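Aromatic-L-amino-acid decarboxylase (Catharanthus roseus, PDB 6EEW) catalyses the pyridoxal 5'-phosphate-dependent decarboxylation of L-tryptophan to tryptamine, and of 5-hydroxy-L-tryptophan to serotonin, as a homodimer. Local coordinates at residues Glu439-Leu449 and Thr458-Leu468. Sequence-based numbering, arbitrary orientation.
Sequences EEVNKKLLDML and THTIVGGIYML
The ammonium NZ of K443 has two partners, the Y466 ring across the contact and the E439 carboxylate one helical turn back. Here helix 438-451 packs on the four-stranded antiparallel sheet of the C-terminal part of this group II decarboxylase, an alpha+beta layer. The sheet holds the hairpin of strands 459-462 and 465-471, closed by a type I' turn from V462 to I465. Helix segment 439-449 and strand segment 465-468 run in nearly the same direction, 22° apart. K443 NZ lies 4.0 Å from the Y466 ring centroid in an off-centre cation-pi contact, 32° from the ring normal. Its salt bridge to E439 OE2 is long, at 3.4 Å, and weak as a hydrogen bond. The chain of K443 bends at its last two torsions, which brings NZ obliquely to the ring, nearest CE2.

With chi1 at -178°, CG of Y466 points away from the backbone N, and the ring extends to lie against E439, N442 and K443. E439 CG packs on Y466 CB at 3.6 Å, and E439 O lies over one ring face. N442 CB touches both Y466 CD1 and L468 CD1. N442 OD1 accepts a hydrogen bond from L429 N on strand 424-429, and its ND2 donates one to V438 O. Deeper in, L468 CD2 meets L445 CD2 and L449 CD1, and helix 479-496 touches these two helix leucines. L446 CD2 reaches both strands: it lies 3.5 Å from Y466 OH on the second and 3.6 Å from H459 CB on the first.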
loop_
_atom_site.group_PDB
_atom_site.type_symbol
_atom_site.label_atom_id
_atom_site.label_comp_id
_atom_site.label_asym_id
_atom_site.label_seq_id
_atom_site.Cartn_x
_atom_site.Cartn_y
_atom_site.Cartn_z
ATOM N N GLU A 439 -33.736 -14.143 -15.188
ATOM C CA GLU A 439 -32.844 -13.626 -14.150
ATOM C C GLU A 439 -32.957 -14.439 -12.861
ATOM O O GLU A 439 -31.943 -14.795 -12.247
ATOM C CB GLU A 439 -33.122 -12.144 -13.886
ATOM C CG GLU A 439 -32.083 -11.505 -12.955
ATOM C CD GLU A 439 -32.180 -9.980 -12.864
ATOM O OE1 GLU A 439 -32.291 -9.323 -13.924
ATOM O OE2 GLU A 439 -32.116 -9.437 -11.734
ATOM N N GLU A 440 -34.184 -14.748 -12.434
ATOM C CA GLU A 440 -34.345 -15.548 -11.224
ATOM C C GLU A 440 -33.813 -16.963 -11.412
ATOM O O GLU A 440 -33.254 -17.545 -10.477
ATOM C CB GLU A 440 -35.804 -15.570 -10.776
ATOM C CG GLU A 440 -36.204 -14.350 -9.954
ATOM C CD GLU A 440 -35.352 -14.189 -8.692
ATOM O OE1 GLU A 440 -35.201 -15.177 -7.937
ATOM O OE2 GLU A 440 -34.835 -13.076 -8.453
ATOM N N VAL A 441 -33.995 -17.548 -12.600
ATOM C CA VAL A 441 -33.505 -18.906 -12.834
ATOM C C VAL A 441 -31.991 -18.946 -12.679
ATOM O O VAL A 441 -31.432 -19.814 -11.993
ATOM C CB VAL A 441 -33.935 -19.404 -14.225
ATOM C CG1 VAL A 441 -33.409 -20.814 -14.466
ATOM C CG2 VAL A 441 -35.453 -19.346 -14.385
ATOM N N ASN A 442 -31.306 -17.989 -13.299
ATOM C CA ASN A 442 -29.853 -17.981 -13.204
ATOM C C ASN A 442 -29.389 -17.639 -11.791
ATOM O O ASN A 442 -28.377 -18.174 -11.318
ATOM C CB ASN A 442 -29.289 -16.993 -14.227
ATOM C CG ASN A 442 -29.339 -17.535 -15.651
ATOM O OD1 ASN A 442 -28.548 -18.399 -16.034
ATOM N ND2 ASN A 442 -30.282 -17.027 -16.440
ATOM N N LYS A 443 -30.129 -16.774 -11.089
ATOM C CA LYS A 443 -29.781 -16.445 -9.710
ATOM C C LYS A 443 -29.909 -17.664 -8.805
ATOM O O LYS A 443 -29.054 -17.910 -7.945
ATOM C CB LYS A 443 -30.675 -15.305 -9.225
ATOM C CG LYS A 443 -30.009 -14.363 -8.245
ATOM C CD LYS A 443 -31.014 -13.353 -7.696
ATOM C CE LYS A 443 -31.883 -12.771 -8.811
ATOM N NZ LYS A 443 -31.089 -12.099 -9.880
ATOM N N LYS A 444 -30.969 -18.449 -8.999
ATOM C CA LYS A 444 -31.139 -19.677 -8.233
ATOM C C LYS A 444 -30.015 -20.662 -8.522
ATOM O O LYS A 444 -29.496 -21.314 -7.606
ATOM C CB LYS A 444 -32.494 -20.305 -8.555
ATOM C CG LYS A 444 -32.809 -21.556 -7.757
ATOM C CD LYS A 444 -32.564 -21.341 -6.265
ATOM C CE LYS A 444 -33.258 -22.411 -5.433
ATOM N NZ LYS A 444 -33.019 -23.782 -5.967
ATOM N N LEU A 445 -29.624 -20.789 -9.792
ATOM C CA LEU A 445 -28.525 -21.690 -10.118
ATOM C C LEU A 445 -27.238 -21.253 -9.424
ATOM O O LEU A 445 -26.527 -22.074 -8.828
ATOM C CB LEU A 445 -28.319 -21.752 -11.629
ATOM C CG LEU A 445 -27.142 -22.640 -12.037
ATOM C CD1 LEU A 445 -27.391 -24.070 -11.578
ATOM C CD2 LEU A 445 -26.911 -22.575 -13.534
ATOM N N LEU A 446 -26.913 -19.960 -9.502
ATOM C CA LEU A 446 -25.716 -19.465 -8.826
ATOM C C LEU A 446 -25.770 -19.731 -7.326
ATOM O O LEU A 446 -24.774 -20.160 -6.722
ATOM C CB LEU A 446 -25.549 -17.966 -9.078
ATOM C CG LEU A 446 -24.333 -17.340 -8.376
ATOM C CD1 LEU A 446 -23.028 -17.943 -8.872
ATOM C CD2 LEU A 446 -24.314 -15.819 -8.454
ATOM N N ASP A 447 -26.926 -19.495 -6.705
ATOM C CA ASP A 447 -27.020 -19.707 -5.268
ATOM C C ASP A 447 -26.806 -21.173 -4.920
ATOM O O ASP A 447 -26.086 -21.491 -3.970
ATOM C CB ASP A 447 -28.358 -19.192 -4.740
ATOM C CG ASP A 447 -28.307 -18.860 -3.250
ATOM O OD1 ASP A 447 -28.011 -19.767 -2.439
ATOM O OD2 ASP A 447 -28.531 -17.684 -2.886
ATOM N N MET A 448 -27.443 -22.084 -5.659
ATOM C CA MET A 448 -27.223 -23.509 -5.416
ATOM C C MET A 448 -25.742 -23.858 -5.536
ATOM O O MET A 448 -25.167 -24.536 -4.667
ATOM C CB MET A 448 -28.056 -24.335 -6.395
ATOM C CG MET A 448 -29.552 -24.091 -6.301
ATOM S SD MET A 448 -30.471 -24.954 -7.594
ATOM C CE MET A 448 -30.131 -26.669 -7.188
ATOM N N LEU A 449 -25.102 -23.389 -6.612
ATOM C CA LEU A 449 -23.690 -23.686 -6.813
ATOM C C LEU A 449 -22.880 -23.277 -5.596
ATOM O O LEU A 449 -22.145 -24.086 -5.017
ATOM C CB LEU A 449 -23.176 -22.968 -8.060
ATOM C CG LEU A 449 -23.645 -23.537 -9.398
ATOM C CD1 LEU A 449 -23.354 -22.544 -10.500
ATOM C CD2 LEU A 449 -22.956 -24.862 -9.679
ATOM N N THR A 458 -19.088 -15.733 -8.783
ATOM C CA THR A 458 -19.912 -14.539 -8.734
ATOM C C THR A 458 -20.654 -14.348 -10.053
ATOM O O THR A 458 -20.443 -15.059 -11.041
ATOM C CB THR A 458 -19.088 -13.294 -8.398
ATOM O OG1 THR A 458 -17.963 -13.197 -9.279
ATOM C CG2 THR A 458 -18.621 -13.335 -6.949
ATOM N N HIS A 459 -21.557 -13.383 -10.033
ATOM C CA HIS A 459 -22.428 -13.032 -11.134
ATOM C C HIS A 459 -22.051 -11.642 -11.616
ATOM O O HIS A 459 -21.156 -10.993 -11.068
ATOM C CB HIS A 459 -23.893 -13.074 -10.688
ATOM C CG HIS A 459 -24.297 -11.898 -9.853
ATOM N ND1 HIS A 459 -24.880 -10.769 -10.387
ATOM C CD2 HIS A 459 -24.177 -11.662 -8.525
ATOM C CE1 HIS A 459 -25.117 -9.897 -9.424
ATOM N NE2 HIS A 459 -24.696 -10.414 -8.286
ATOM N N THR A 460 -22.713 -11.206 -12.678
ATOM C CA THR A 460 -22.660 -9.805 -13.053
ATOM C C THR A 460 -23.920 -9.454 -13.822
ATOM O O THR A 460 -24.641 -10.328 -14.314
ATOM C CB THR A 460 -21.417 -9.472 -13.875
ATOM O OG1 THR A 460 -21.332 -8.048 -14.048
ATOM C CG2 THR A 460 -21.474 -10.168 -15.234
ATOM N N ILE A 461 -24.213 -8.159 -13.847
ATOM C CA ILE A 461 -25.261 -7.584 -14.678
ATOM C C ILE A 461 -24.577 -6.654 -15.656
ATOM O O ILE A 461 -23.915 -5.692 -15.242
ATOM C CB ILE A 461 -26.317 -6.825 -13.861
ATOM C CG1 ILE A 461 -26.972 -7.743 -12.829
ATOM C CG2 ILE A 461 -27.367 -6.231 -14.803
ATOM C CD1 ILE A 461 -27.879 -8.762 -13.453
ATOM N N VAL A 462 -24.720 -6.945 -16.945
ATOM C CA VAL A 462 -24.178 -6.092 -17.996
ATOM C C VAL A 462 -25.246 -5.926 -19.065
ATOM O O VAL A 462 -25.848 -6.909 -19.507
ATOM C CB VAL A 462 -22.879 -6.668 -18.598
ATOM C CG1 VAL A 462 -22.464 -5.884 -19.834
ATOM C CG2 VAL A 462 -21.769 -6.616 -17.575
ATOM N N GLY A 463 -25.470 -4.685 -19.481
ATOM C CA GLY A 463 -26.500 -4.418 -20.479
ATOM C C GLY A 463 -27.855 -4.978 -20.117
ATOM O O GLY A 463 -28.567 -5.486 -20.992
ATOM N N GLY A 464 -28.231 -4.910 -18.844
ATOM C CA GLY A 464 -29.512 -5.456 -18.442
ATOM C C GLY A 464 -29.589 -6.963 -18.438
ATOM O O GLY A 464 -30.686 -7.517 -18.324
ATOM N N ILE A 465 -28.464 -7.645 -18.594
ATOM C CA ILE A 465 -28.423 -9.097 -18.687
ATOM C C ILE A 465 -27.710 -9.618 -17.453
ATOM O O ILE A 465 -26.579 -9.202 -17.163
ATOM C CB ILE A 465 -27.704 -9.548 -19.968
ATOM C CG1 ILE A 465 -28.410 -8.971 -21.200
ATOM C CG2 ILE A 465 -27.636 -11.069 -20.034
ATOM C CD1 ILE A 465 -27.709 -9.273 -22.501
ATOM N N TYR A 466 -28.371 -10.519 -16.726
ATOM C CA TYR A 466 -27.780 -11.208 -15.589
ATOM C C TYR A 466 -27.044 -12.439 -16.105
ATOM O O TYR A 466 -27.602 -13.226 -16.875
ATOM C CB TYR A 466 -28.858 -11.607 -14.576
ATOM C CG TYR A 466 -28.351 -12.288 -13.309
ATOM C CD1 TYR A 466 -28.019 -13.635 -13.291
ATOM C CD2 TYR A 466 -28.228 -11.572 -12.122
ATOM C CE1 TYR A 466 -27.565 -14.246 -12.126
ATOM C CE2 TYR A 466 -27.776 -12.167 -10.961
ATOM C CZ TYR A 466 -27.445 -13.503 -10.964
ATOM O OH TYR A 466 -26.998 -14.087 -9.797
ATOM N N MET A 467 -25.790 -12.593 -15.697
ATOM C CA MET A 467 -24.979 -13.704 -16.163
ATOM C C MET A 467 -24.081 -14.209 -15.041
ATOM O O MET A 467 -23.745 -13.472 -14.106
ATOM C CB MET A 467 -24.145 -13.274 -17.374
ATOM C CG MET A 467 -23.036 -12.296 -17.055
ATOM S SD MET A 467 -22.579 -11.343 -18.515
ATOM C CE MET A 467 -24.041 -10.321 -18.699
ATOM N N LEU A 468 -23.751 -15.495 -15.115
ATOM C CA LEU A 468 -22.751 -16.120 -14.264
ATOM C C LEU A 468 -21.375 -15.943 -14.893
ATOM O O LEU A 468 -21.247 -15.827 -16.115
ATOM C CB LEU A 468 -23.057 -17.608 -14.087
ATOM C CG LEU A 468 -24.272 -18.030 -13.251
ATOM C CD1 LEU A 468 -25.588 -17.508 -13.806
ATOM C CD2 LEU A 468 -24.306 -19.546 -13.166
#